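Local coordinates for protein yersinopine synthase (Yersinia pestis, PDB 6C4M) that catalyses the NADPH-dependent reductive condensation of pyruvate with an amino-acid-derived intermediate, the last step in making the metallophore yersinopine, at residues 26-31 against 106-111; 51-56 against 92-97; 250-255 against 317-322. One frame throughout, in Å; residues are numbered along the deposited sequence.

In the fold
Contacts 1 and 2 are neighbours in one sheet, their centres about 10 Å apart. Strand 25-28 lies between strands 107-110 and 49-52, and strand 93-95 adds on beyond 49-52, all parallel; along the chain contact 2 is nested inside the loop closed by contact 1. Backbone bonds join Ile27 and Gly29 to Tyr52, and both contacts end at the same NADP, as expected of a Rossmann-type nucleotide-binding unit. Contact 3 comes later in the chain, on the opposite side of its centre, about 25 Å from contact 1 and 33 Å from contact 2 between centres. It joins helical connections and does not touch either of the other two.

Contact 1: 26-31 against 106-111; sequences LILGAG and QRLILA. With NAP (NADP nicotinamide-adenine-dinucleotide phosphate), chain B.
Leu26 and Leu28 pack their side chains on Leu108 and Leu110, while their backbones bond to Arg107, Ile109 and Ala111 in a parallel ladder. The ladder runs through Leu26 N to Arg107 O (2.9 Å), Ile109 N to Leu26 O, Leu28 N to Ile109 O (2.8 Å) and Ala111 N to Leu28 O, the last more bent than the others at 143°. On the leucine face, Leu26 and Leu108 lie side by side and point the same way, with Leu108 CD2 3.6 Å from Leu26 CB. Farther on, the Leu28 and Leu110 side chains cross at a slant. A chi1 of -59° places Leu28 CG beside the backbone N, and from there Leu28 CD1 reaches Leu110 CD2 at 3.7 Å. Ile27 and Ile109 occupy the other face, where Ile27 CG2 reaches Ala111 CB at 4.1 Å.

In the next shell, helix 117-121 packs on Leu28 and Leu110, whereas helix 32-44 packs on Ile27 and Ile109, so the pair of strands is sandwiched between helices. Arg107 turns its end away to a salt bridge with Glu226.

Beyond the strands the chain opens into the glycine-rich turn of a Rossmann-type fold. Gly29 has a phi of 111°, at which a side chain would press on the preceding carbonyl and run close to Ala111. Ala30 N donates to NADP O3B (3.1 Å) and also to Asn53 OD1. A water takes a weak bond from Gly31 N while donating to Ala111 O and NADP O1N. The apolar, helix-covered strand pair thus ends in polar backbone groups facing the adenosine ribose and the pyrophosphate, consistent with cofactor recognition partly through main chain.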
loop_
_atom_site.group_PDB
_atom_site.type_symbol
_atom_site.label_atom_id
_atom_site.label_comp_id
_atom_site.label_asym_id
_atom_site.label_seq_id
_atom_site.Cartn_x
_atom_site.Cartn_y
_atom_site.Cartn_z
ATOM N N LEU A 26 -14.952 42.551 5.584
ATOM C CA LEU A 26 -15.274 42.254 4.189
ATOM C C LEU A 26 -14.534 40.979 3.784
ATOM O O LEU A 26 -13.297 40.945 3.764
ATOM C CB LEU A 26 -14.921 43.431 3.276
ATOM C CG LEU A 26 -15.017 43.121 1.765
ATOM C CD1 LEU A 26 -16.386 42.525 1.417
ATOM C CD2 LEU A 26 -14.745 44.364 0.896
ATOM N N ILE A 27 -15.292 39.926 3.484
ATOM C CA ILE A 27 -14.720 38.648 3.051
ATOM C C ILE A 27 -14.626 38.639 1.523
ATOM O O ILE A 27 -15.655 38.678 0.834
ATOM C CB ILE A 27 -15.563 37.461 3.546
ATOM C CG1 ILE A 27 -15.658 37.473 5.089
ATOM C CG2 ILE A 27 -14.971 36.106 3.052
ATOM C CD1 ILE A 27 -16.532 36.414 5.653
ATOM N N LEU A 28 -13.403 38.528 0.985
ATOM C CA LEU A 28 -13.191 38.526 -0.469
ATOM C C LEU A 28 -13.115 37.087 -0.963
ATOM O O LEU A 28 -12.112 36.386 -0.755
ATOM C CB LEU A 28 -11.933 39.283 -0.863
ATOM C CG LEU A 28 -11.915 40.752 -0.435
ATOM C CD1 LEU A 28 -10.585 41.360 -0.836
ATOM C CD2 LEU A 28 -13.082 41.585 -1.044
ATOM N N GLY A 29 -14.167 36.664 -1.642
ATOM C CA GLY A 29 -14.258 35.318 -2.148
ATOM C C GLY A 29 -15.325 34.606 -1.353
ATOM O O GLY A 29 -15.326 34.685 -0.119
ATOM N N ALA A 30 -16.260 33.961 -2.050
ATOM C CA ALA A 30 -17.413 33.328 -1.433
ATOM C C ALA A 30 -17.497 31.853 -1.810
ATOM O O ALA A 30 -18.555 31.371 -2.230
ATOM C CB ALA A 30 -18.690 34.056 -1.850
ATOM N N GLY A 31 -16.382 31.137 -1.682
ATOM C CA GLY A 31 -16.408 29.691 -1.666
ATOM C C GLY A 31 -17.024 29.172 -0.373
ATOM O O GLY A 31 -17.366 29.938 0.541
ATOM N N GLN A 106 -12.829 47.536 8.213
ATOM C CA GLN A 106 -11.559 47.542 8.934
ATOM C C GLN A 106 -10.775 46.242 8.812
ATOM O O GLN A 106 -9.588 46.223 9.150
ATOM C CB GLN A 106 -11.803 47.871 10.401
ATOM C CG GLN A 106 -12.473 49.249 10.511
ATOM C CD GLN A 106 -12.467 49.806 11.906
ATOM O OE1 GLN A 106 -11.641 49.438 12.725
ATOM N NE2 GLN A 106 -13.367 50.749 12.161
ATOM N N ARG A 107 -11.389 45.182 8.303
ATOM C CA ARG A 107 -10.708 43.906 8.130
ATOM C C ARG A 107 -11.137 43.342 6.786
ATOM O O ARG A 107 -12.337 43.281 6.477
ATOM C CB ARG A 107 -11.044 42.960 9.293
ATOM C CG ARG A 107 -10.487 41.587 9.168
ATOM C CD ARG A 107 -11.071 40.674 10.224
ATOM N NE ARG A 107 -10.705 41.045 11.585
ATOM C CZ ARG A 107 -11.579 41.281 12.564
ATOM N NH1 ARG A 107 -12.886 41.217 12.340
ATOM N NH2 ARG A 107 -11.146 41.558 13.786
ATOM N N LEU A 108 -10.144 43.011 5.961
ATOM C CA LEU A 108 -10.348 42.212 4.768
ATOM C C LEU A 108 -9.806 40.806 5.006
ATOM O O LEU A 108 -8.707 40.632 5.552
ATOM C CB LEU A 108 -9.650 42.805 3.548
ATOM C CG LEU A 108 -9.961 44.248 3.191
ATOM C CD1 LEU A 108 -9.232 44.579 1.896
ATOM C CD2 LEU A 108 -11.464 44.462 3.073
ATOM N N ILE A 109 -10.585 39.808 4.614
ATOM C CA ILE A 109 -10.135 38.417 4.673
ATOM C C ILE A 109 -10.100 37.887 3.244
ATOM O O ILE A 109 -11.122 37.898 2.541
ATOM C CB ILE A 109 -11.021 37.549 5.581
ATOM C CG1 ILE A 109 -11.108 38.175 6.996
ATOM C CG2 ILE A 109 -10.448 36.115 5.619
ATOM C CD1 ILE A 109 -11.991 37.458 7.994
ATOM N N LEU A 110 -8.917 37.453 2.794
ATOM C CA LEU A 110 -8.772 36.883 1.449
ATOM C C LEU A 110 -9.099 35.412 1.540
ATOM O O LEU A 110 -8.323 34.623 2.071
ATOM C CB LEU A 110 -7.377 37.114 0.879
ATOM C CG LEU A 110 -7.218 38.515 0.293
ATOM C CD1 LEU A 110 -5.781 38.819 -0.064
ATOM C CD2 LEU A 110 -8.035 38.620 -0.952
ATOM N N ALA A 111 -10.297 35.072 1.076
ATOM C CA ALA A 111 -10.771 33.706 0.977
ATOM C C ALA A 111 -10.757 33.189 -0.451
ATOM O O ALA A 111 -11.428 32.192 -0.734
ATOM C CB ALA A 111 -12.187 33.581 1.536
HETATM P PA NAP B . -12.630 28.104 -3.681
HETATM O O1A NAP B . -11.206 28.052 -3.284
HETATM O O2A NAP B . -12.994 26.989 -4.696
HETATM O O5B NAP B . -12.911 29.590 -4.325
HETATM C C5B NAP B . -12.993 30.658 -3.354
HETATM C C4B NAP B . -13.314 31.955 -4.120
HETATM O O4B NAP B . -12.158 32.163 -5.142
HETATM C C3B NAP B . -14.401 31.859 -4.798
HETATM O O3B NAP B . -15.114 33.136 -4.821
HETATM C C2B NAP B . -13.931 31.515 -6.336
HETATM O O2B NAP B . -14.943 31.991 -7.291
HETATM C C1B NAP B . -12.833 32.156 -6.518
HETATM N N9A NAP B . -11.971 31.301 -7.335
HETATM C C8A NAP B . -11.612 30.007 -7.314
HETATM N N7A NAP B . -10.806 29.848 -8.374
HETATM C C5A NAP B . -10.691 31.050 -9.020
HETATM C C6A NAP B . -9.958 31.347 -10.142
HETATM N N6A NAP B . -9.095 30.591 -11.050
HETATM N N1A NAP B . -9.975 32.603 -10.625
HETATM C C2A NAP B . -10.708 33.579 -9.992
HETATM N N3A NAP B . -11.434 33.277 -8.877
HETATM C C4A NAP B . -11.414 31.986 -8.388
HETATM O O3 NAP B . -13.541 27.900 -2.312
HETATM P PN NAP B . -13.107 27.501 -0.806
HETATM O O1N NAP B . -14.034 28.248 0.048
HETATM O O2N NAP B . -13.294 25.967 -0.718
HETATM O O5D NAP B . -11.515 27.810 -0.409
HETATM C C5D NAP B . -11.142 29.027 0.290
HETATM C C4D NAP B . -9.617 28.953 0.508
HETATM O O4D NAP B . -9.267 27.704 1.439
HETATM C C3D NAP B . -8.921 28.763 -0.593
HETATM O O3D NAP B . -7.566 29.378 -0.333
HETATM C C2D NAP B . -8.685 27.253 -0.720
HETATM O O2D NAP B . -7.492 27.053 -1.317
HETATM C C1D NAP B . -8.563 26.841 0.760
HETATM N N1N NAP B . -9.061 25.480 1.074
HETATM C C2N NAP B . -10.354 25.240 1.382
HETATM C C3N NAP B . -10.751 23.922 1.704
HETATM C C7N NAP B . -12.220 23.602 2.055
HETATM O O7N NAP B . -12.500 22.705 2.746
HETATM N N7N NAP B . -13.232 24.457 1.494
HETATM C C4N NAP B . -9.844 22.900 1.695
HETATM C C5N NAP B . -8.562 23.145 1.384
HETATM C C6N NAP B . -8.156 24.449 1.077
HETATM P P2B NAP B . -16.275 31.008 -7.671
HETATM O O1X NAP B . -15.806 30.010 -8.709
HETATM O O2X NAP B . -16.745 30.283 -6.455
HETATM O O3X NAP B . -17.353 31.873 -8.281
HETATM O O HOH W 1 -14.038 31.021 -0.030
#

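Contact 2: 51-56 against 92-97; sequences LYNRPS and DCYIDQ. With NAP (NADP nicotinamide-adenine-dinucleotide phosphate), chain B.
Leu51 packs against the Tyr94 ring, and Tyr52 against Ile95 and Asp96, on opposite faces of two parallel strands. Tyr94 extends with CG anti to its backbone N (chi1 -177°), carrying the ring past Leu51, whose CD2 lies at the ring edge, and onward until Tyr94 OH stands 3.2 Å from Asn53 CB. A water hydrogen-bonded to Tyr94 OH also donates to Asn53 O. The Tyr52 ring brings its CE1 edge to 3.6 Å from Asp96 C, with Gln97 N in the ring plane.

Backbone bonds Leu51 N to Cys93 O, Ile95 N to Leu51 O and Asn53 N to Ile95 O close the ladder. The loop that follows the second strand of this Rossmann-type unit reads the 2'-phosphate that distinguishes NADP from NAD.

The rotation of the Asn53 amide is fixed from both ends: OD1 accepts from NADP O3B (2.5 Å), Ala30 N and Lys58 NZ, while ND2 donates to phosphate O3X and, nearly in the amide plane, to Arg54 O. Arg54 has CG wedged between N and the carbonyl carbon (chi1 64°), then runs extended; its guanidinium lays one face over adenine N3A and gives NE to O2B and NH2 to O1X (2.8 Å). Ser56, the N-cap of helix 57-68, is positioned by Gly59 N bonding to its OG, which donates to O3X at 2.6 Å. Pro55 CD rests 3.5 Å from Asp96 O, and Lys63 salt-bridges Asp96.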
loop_
_atom_site.group_PDB
_atom_site.type_symbol
_atom_site.label_atom_id
_atom_site.label_comp_id
_atom_site.label_asym_id
_atom_site.label_seq_id
_atom_site.Cartn_x
_atom_site.Cartn_y
_atom_site.Cartn_z
ATOM N N LEU A 51 -19.325 40.658 1.695
ATOM C CA LEU A 51 -18.952 39.468 0.946
ATOM C C LEU A 51 -18.728 39.870 -0.500
ATOM O O LEU A 51 -19.542 40.604 -1.055
ATOM C CB LEU A 51 -20.045 38.395 1.037
ATOM C CG LEU A 51 -19.734 37.012 0.481
ATOM C CD1 LEU A 51 -18.540 36.421 1.197
ATOM C CD2 LEU A 51 -20.945 36.106 0.642
ATOM N N TYR A 52 -17.630 39.397 -1.097
ATOM C CA TYR A 52 -17.337 39.598 -2.510
ATOM C C TYR A 52 -17.255 38.242 -3.197
ATOM O O TYR A 52 -16.725 37.280 -2.628
ATOM C CB TYR A 52 -16.018 40.342 -2.729
ATOM C CG TYR A 52 -15.452 40.135 -4.136
ATOM C CD1 TYR A 52 -15.898 40.897 -5.222
ATOM C CD2 TYR A 52 -14.490 39.173 -4.372
ATOM C CE1 TYR A 52 -15.396 40.699 -6.502
ATOM C CE2 TYR A 52 -13.990 38.951 -5.643
ATOM C CZ TYR A 52 -14.437 39.733 -6.699
ATOM O OH TYR A 52 -13.949 39.514 -7.944
ATOM N N ASN A 53 -17.786 38.173 -4.415
ATOM C CA ASN A 53 -17.502 37.062 -5.315
ATOM C C ASN A 53 -17.516 37.568 -6.743
ATOM O O ASN A 53 -18.379 38.363 -7.124
ATOM C CB ASN A 53 -18.519 35.929 -5.172
ATOM C CG ASN A 53 -17.985 34.597 -5.685
ATOM O OD1 ASN A 53 -17.589 33.740 -4.899
ATOM N ND2 ASN A 53 -17.979 34.414 -7.011
ATOM N N ARG A 54 -16.551 37.104 -7.523
ATOM C CA ARG A 54 -16.480 37.470 -8.927
ATOM C C ARG A 54 -17.776 37.067 -9.627
ATOM O O ARG A 54 -18.452 36.115 -9.205
ATOM C CB ARG A 54 -15.302 36.761 -9.597
ATOM C CG ARG A 54 -15.468 35.258 -9.591
ATOM C CD ARG A 54 -14.367 34.518 -10.371
ATOM N NE ARG A 54 -14.437 33.071 -10.133
ATOM C CZ ARG A 54 -13.865 32.158 -10.922
ATOM N NH1 ARG A 54 -13.181 32.542 -11.993
ATOM N NH2 ARG A 54 -13.981 30.866 -10.640
ATOM N N PRO A 55 -18.113 37.741 -10.752
ATOM C CA PRO A 55 -19.356 37.462 -11.486
ATOM C C PRO A 55 -19.311 36.207 -12.360
ATOM O O PRO A 55 -19.714 36.218 -13.520
ATOM C CB PRO A 55 -19.554 38.738 -12.312
ATOM C CG PRO A 55 -18.190 39.312 -12.491
ATOM C CD PRO A 55 -17.410 38.932 -11.262
ATOM N N SER A 56 -18.840 35.106 -11.790
ATOM C CA SER A 56 -19.047 33.818 -12.428
ATOM C C SER A 56 -20.540 33.511 -12.463
ATOM O O SER A 56 -21.367 34.262 -11.940
ATOM C CB SER A 56 -18.293 32.734 -11.676
ATOM O OG SER A 56 -18.722 32.706 -10.302
ATOM N N ASP A 92 -24.487 41.760 5.200
ATOM C CA ASP A 92 -24.964 43.136 5.173
ATOM C C ASP A 92 -24.633 43.837 3.874
ATOM O O ASP A 92 -25.296 44.817 3.515
ATOM C CB ASP A 92 -24.353 43.908 6.347
ATOM C CG ASP A 92 -24.711 43.282 7.688
ATOM O OD1 ASP A 92 -25.884 43.423 8.098
ATOM O OD2 ASP A 92 -23.837 42.608 8.286
ATOM N N CYS A 93 -23.633 43.351 3.155
ATOM C CA CYS A 93 -23.241 43.966 1.902
ATOM C C CYS A 93 -22.641 42.888 1.015
ATOM O O CYS A 93 -21.779 42.136 1.469
ATOM C CB CYS A 93 -22.237 45.089 2.159
ATOM S SG CYS A 93 -21.678 45.904 0.686
ATOM N N TYR A 94 -23.103 42.804 -0.230
ATOM C CA TYR A 94 -22.542 41.880 -1.206
ATOM C C TYR A 94 -22.174 42.663 -2.450
ATOM O O TYR A 94 -22.963 43.491 -2.920
ATOM C CB TYR A 94 -23.523 40.759 -1.550
ATOM C CG TYR A 94 -22.990 39.714 -2.520
ATOM C CD1 TYR A 94 -23.139 39.859 -3.892
ATOM C CD2 TYR A 94 -22.365 38.564 -2.051
ATOM C CE1 TYR A 94 -22.667 38.881 -4.775
ATOM C CE2 TYR A 94 -21.889 37.616 -2.901
ATOM C CZ TYR A 94 -22.043 37.769 -4.268
ATOM O OH TYR A 94 -21.575 36.786 -5.109
ATOM N N ILE A 95 -20.963 42.419 -2.958
ATOM C CA ILE A 95 -20.459 43.060 -4.163
ATOM C C ILE A 95 -19.856 41.995 -5.071
ATOM O O ILE A 95 -19.460 40.913 -4.627
ATOM C CB ILE A 95 -19.405 44.135 -3.854
ATOM C CG1 ILE A 95 -18.306 43.531 -2.971
ATOM C CG2 ILE A 95 -20.083 45.372 -3.229
ATOM C CD1 ILE A 95 -17.101 44.466 -2.738
ATOM N N ASP A 96 -19.785 42.329 -6.360
ATOM C CA ASP A 96 -19.146 41.477 -7.345
ATOM C C ASP A 96 -18.138 42.244 -8.181
ATOM O O ASP A 96 -17.700 41.745 -9.207
ATOM C CB ASP A 96 -20.186 40.803 -8.244
ATOM C CG ASP A 96 -20.875 41.772 -9.175
ATOM O OD1 ASP A 96 -20.650 42.986 -9.018
ATOM O OD2 ASP A 96 -21.646 41.306 -10.041
ATOM N N GLN A 97 -17.745 43.426 -7.751
ATOM C CA GLN A 97 -16.682 44.188 -8.381
ATOM C C GLN A 97 -15.801 44.718 -7.266
ATOM O O GLN A 97 -16.299 45.353 -6.329
ATOM C CB GLN A 97 -17.223 45.366 -9.238
ATOM C CG GLN A 97 -17.827 44.980 -10.579
ATOM C CD GLN A 97 -16.909 44.107 -11.443
ATOM O OE1 GLN A 97 -15.711 44.378 -11.599
ATOM N NE2 GLN A 97 -17.474 43.038 -11.995
HETATM P PA NAP B . -12.630 28.104 -3.681
HETATM O O1A NAP B . -11.206 28.052 -3.284
HETATM O O2A NAP B . -12.994 26.989 -4.696
HETATM O O5B NAP B . -12.911 29.590 -4.325
HETATM C C5B NAP B . -12.993 30.658 -3.354
HETATM C C4B NAP B . -13.314 31.955 -4.120
HETATM O O4B NAP B . -12.158 32.163 -5.142
HETATM C C3B NAP B . -14.401 31.859 -4.798
HETATM O O3B NAP B . -15.114 33.136 -4.821
HETATM C C2B NAP B . -13.931 31.515 -6.336
HETATM O O2B NAP B . -14.943 31.991 -7.291
HETATM C C1B NAP B . -12.833 32.156 -6.518
HETATM N N9A NAP B . -11.971 31.301 -7.335
HETATM C C8A NAP B . -11.612 30.007 -7.314
HETATM N N7A NAP B . -10.806 29.848 -8.374
HETATM C C5A NAP B . -10.691 31.050 -9.020
HETATM C C6A NAP B . -9.958 31.347 -10.142
HETATM N N6A NAP B . -9.095 30.591 -11.050
HETATM N N1A NAP B . -9.975 32.603 -10.625
HETATM C C2A NAP B . -10.708 33.579 -9.992
HETATM N N3A NAP B . -11.434 33.277 -8.877
HETATM C C4A NAP B . -11.414 31.986 -8.388
HETATM O O3 NAP B . -13.541 27.900 -2.312
HETATM P PN NAP B . -13.107 27.501 -0.806
HETATM O O1N NAP B . -14.034 28.248 0.048
HETATM O O2N NAP B . -13.294 25.967 -0.718
HETATM O O5D NAP B . -11.515 27.810 -0.409
HETATM C C5D NAP B . -11.142 29.027 0.290
HETATM C C4D NAP B . -9.617 28.953 0.508
HETATM O O4D NAP B . -9.267 27.704 1.439
HETATM C C3D NAP B . -8.921 28.763 -0.593
HETATM O O3D NAP B . -7.566 29.378 -0.333
HETATM C C2D NAP B . -8.685 27.253 -0.720
HETATM O O2D NAP B . -7.492 27.053 -1.317
HETATM C C1D NAP B . -8.563 26.841 0.760
HETATM N N1N NAP B . -9.061 25.480 1.074
HETATM C C2N NAP B . -10.354 25.240 1.382
HETATM C C3N NAP B . -10.751 23.922 1.704
HETATM C C7N NAP B . -12.220 23.602 2.055
HETATM O O7N NAP B . -12.500 22.705 2.746
HETATM N N7N NAP B . -13.232 24.457 1.494
HETATM C C4N NAP B . -9.844 22.900 1.695
HETATM C C5N NAP B . -8.562 23.145 1.384
HETATM C C6N NAP B . -8.156 24.449 1.077
HETATM P P2B NAP B . -16.275 31.008 -7.671
HETATM O O1X NAP B . -15.806 30.010 -8.709
HETATM O O2X NAP B . -16.745 30.283 -6.455
HETATM O O3X NAP B . -17.353 31.873 -8.281
HETATM O O HOH W 2 -20.837 37.472 -7.592
#

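Contact 3: 250-255 against 317-322; sequences AERFSI and EEINLL
Arg252 starts with CG lodged between its backbone N and carbonyl carbon (chi1 67°) and then runs extended from CG to NE, a course that carries the guanidinium across to the chain at Glu317. Phe253 takes the other course, with CG anti to its carbonyl carbon, and its ring comes in beside the arginine. Ile319 packs against both, and its CG2 methyl is the meeting point: it lies 3.6 Å from Arg252 CG and, in a CH-pi contact, over one face of the Phe253 ring, 4.0 Å from the centroid and 23° off the ring normal. Arg252 and Phe253 run antiparallel to the Ile319 side chain as they pass it. Ile319 CD1 passes 3.9 Å from Arg252 O.

At the far end of the arginine, NH1 donates a weak, bent hydrogen bond to Glu317 O (2.9 Å, 128°). Glu318 O lies at the guanidinium edge, near its plane, 3.5 Å from Arg252 NH1. NE is bonded back to Ala249 O of helix 247-251, and Phe253 CZ lies over one guanidinium face.

Segment 250-255 carries a type I turn from Glu251 to Ser254, and segment 317-322 leads into helix 321-329, with Asn320 at its N-cap. The contact therefore joins two helix connections by packing away from the annotated sites. Tyr214 stacks on the Phe253 ring, and Tyr258 touches Ile319.

The carboxylates near Arg252 do not touch it: Glu317 OE1 is 6.3 Å from Arg252 NH1. Main-chain carbonyls of Glu317 (weakly) and Ala249 meet the cation, so packing on Ile319 probably carries much of the contact, while the nearby acidic groups may add a longer-range attraction.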
loop_
_atom_site.group_PDB
_atom_site.type_symbol
_atom_site.label_atom_id
_atom_site.label_comp_id
_atom_site.label_asym_id
_atom_site.label_seq_id
_atom_site.Cartn_x
_atom_site.Cartn_y
_atom_site.Cartn_z
ATOM N N ALA A 250 5.087 30.765 9.303
ATOM C CA ALA A 250 3.786 30.097 9.351
ATOM C C ALA A 250 3.444 29.435 8.013
ATOM O O ALA A 250 2.893 28.325 7.998
ATOM C CB ALA A 250 2.677 31.087 9.706
ATOM N N GLU A 251 3.777 30.106 6.894
ATOM C CA GLU A 251 3.362 29.647 5.573
ATOM C C GLU A 251 4.053 28.336 5.207
ATOM O O GLU A 251 3.552 27.569 4.381
ATOM C CB GLU A 251 3.679 30.734 4.528
ATOM C CG GLU A 251 2.820 32.000 4.649
ATOM C CD GLU A 251 3.418 33.255 3.991
ATOM O OE1 GLU A 251 4.587 33.255 3.544
ATOM O OE2 GLU A 251 2.703 34.300 3.944
ATOM N N ARG A 252 5.231 28.109 5.765
ATOM C CA ARG A 252 5.951 26.876 5.548
ATOM C C ARG A 252 5.134 25.656 5.953
ATOM O O ARG A 252 5.449 24.559 5.508
ATOM C CB ARG A 252 7.273 26.915 6.308
ATOM C CG ARG A 252 7.117 26.921 7.822
ATOM C CD ARG A 252 8.475 26.962 8.511
ATOM N NE ARG A 252 8.301 27.154 9.956
ATOM C CZ ARG A 252 9.008 26.544 10.908
ATOM N NH1 ARG A 252 9.985 25.702 10.598
ATOM N NH2 ARG A 252 8.735 26.789 12.185
ATOM N N PHE A 253 4.081 25.825 6.753
ATOM C CA PHE A 253 3.175 24.748 7.122
ATOM C C PHE A 253 1.958 24.625 6.198
ATOM O O PHE A 253 0.881 24.193 6.649
ATOM C CB PHE A 253 2.733 24.940 8.579
ATOM C CG PHE A 253 3.843 24.756 9.562
ATOM C CD1 PHE A 253 4.299 23.492 9.849
ATOM C CD2 PHE A 253 4.436 25.833 10.184
ATOM C CE1 PHE A 253 5.328 23.294 10.757
ATOM C CE2 PHE A 253 5.475 25.652 11.085
ATOM C CZ PHE A 253 5.919 24.380 11.375
ATOM N N SER A 254 2.091 24.960 4.906
ATOM C CA SER A 254 1.019 24.738 3.924
ATOM C C SER A 254 1.189 23.342 3.296
ATOM O O SER A 254 2.002 23.154 2.389
ATOM C CB SER A 254 1.037 25.812 2.836
ATOM O OG SER A 254 0.985 27.113 3.419
ATOM N N ILE A 255 0.359 22.381 3.706
ATOM C CA ILE A 255 0.547 20.997 3.279
ATOM C C ILE A 255 0.533 20.873 1.751
ATOM O O ILE A 255 1.326 20.111 1.180
ATOM C CB ILE A 255 -0.524 20.098 3.922
ATOM C CG1 ILE A 255 -0.272 18.618 3.558
ATOM C CG2 ILE A 255 -1.917 20.559 3.510
ATOM C CD1 ILE A 255 -1.212 17.663 4.215
ATOM N N GLU A 317 13.714 28.281 9.064
ATOM C CA GLU A 317 13.983 26.873 9.283
ATOM C C GLU A 317 12.975 26.024 8.525
ATOM O O GLU A 317 11.786 26.363 8.459
ATOM C CB GLU A 317 13.916 26.558 10.787
ATOM C CG GLU A 317 15.127 27.012 11.576
ATOM C CD GLU A 317 16.271 25.988 11.532
ATOM O OE1 GLU A 317 16.201 25.044 10.709
ATOM O OE2 GLU A 317 17.235 26.117 12.327
ATOM N N GLU A 318 13.452 24.905 7.974
ATOM C CA GLU A 318 12.565 23.955 7.318
ATOM C C GLU A 318 11.725 23.224 8.348
ATOM O O GLU A 318 12.093 23.111 9.510
ATOM C CB GLU A 318 13.352 22.950 6.472
ATOM C CG GLU A 318 14.186 21.914 7.241
ATOM C CD GLU A 318 15.484 22.481 7.800
ATOM O OE1 GLU A 318 15.637 23.725 7.872
ATOM O OE2 GLU A 318 16.357 21.684 8.175
ATOM N N ILE A 319 10.572 22.726 7.905
ATOM C CA ILE A 319 9.737 21.870 8.743
ATOM C C ILE A 319 10.263 20.432 8.729
ATOM O O ILE A 319 11.123 20.092 7.912
ATOM C CB ILE A 319 8.270 21.902 8.275
ATOM C CG1 ILE A 319 8.076 21.108 6.978
ATOM C CG2 ILE A 319 7.809 23.353 8.090
ATOM C CD1 ILE A 319 6.620 21.031 6.527
ATOM N N ASN A 320 9.771 19.615 9.662
ATOM C CA ASN A 320 9.839 18.152 9.603
ATOM C C ASN A 320 8.602 17.671 8.856
ATOM O O ASN A 320 7.502 17.626 9.418
ATOM C CB ASN A 320 9.889 17.580 11.015
ATOM C CG ASN A 320 9.924 16.034 11.030
ATOM O OD1 ASN A 320 9.510 15.389 10.073
ATOM N ND2 ASN A 320 10.377 15.457 12.148
ATOM N N LEU A 321 8.778 17.314 7.578
ATOM C CA LEU A 321 7.629 16.991 6.737
ATOM C C LEU A 321 6.812 15.844 7.314
ATOM O O LEU A 321 5.582 15.928 7.413
ATOM C CB LEU A 321 8.093 16.664 5.321
ATOM C CG LEU A 321 6.980 16.183 4.389
ATOM C CD1 LEU A 321 5.879 17.228 4.219
ATOM C CD2 LEU A 321 7.581 15.788 3.046
ATOM N N LEU A 322 7.470 14.758 7.708
ATOM C CA LEU A 322 6.718 13.586 8.134
ATOM C C LEU A 322 6.001 13.843 9.470
ATOM O O LEU A 322 4.819 13.500 9.626
ATOM C CB LEU A 322 7.657 12.363 8.197
ATOM C CG LEU A 322 6.974 11.039 8.523
ATOM C CD1 LEU A 322 5.837 10.689 7.542
ATOM C CD2 LEU A 322 7.977 9.867 8.645
#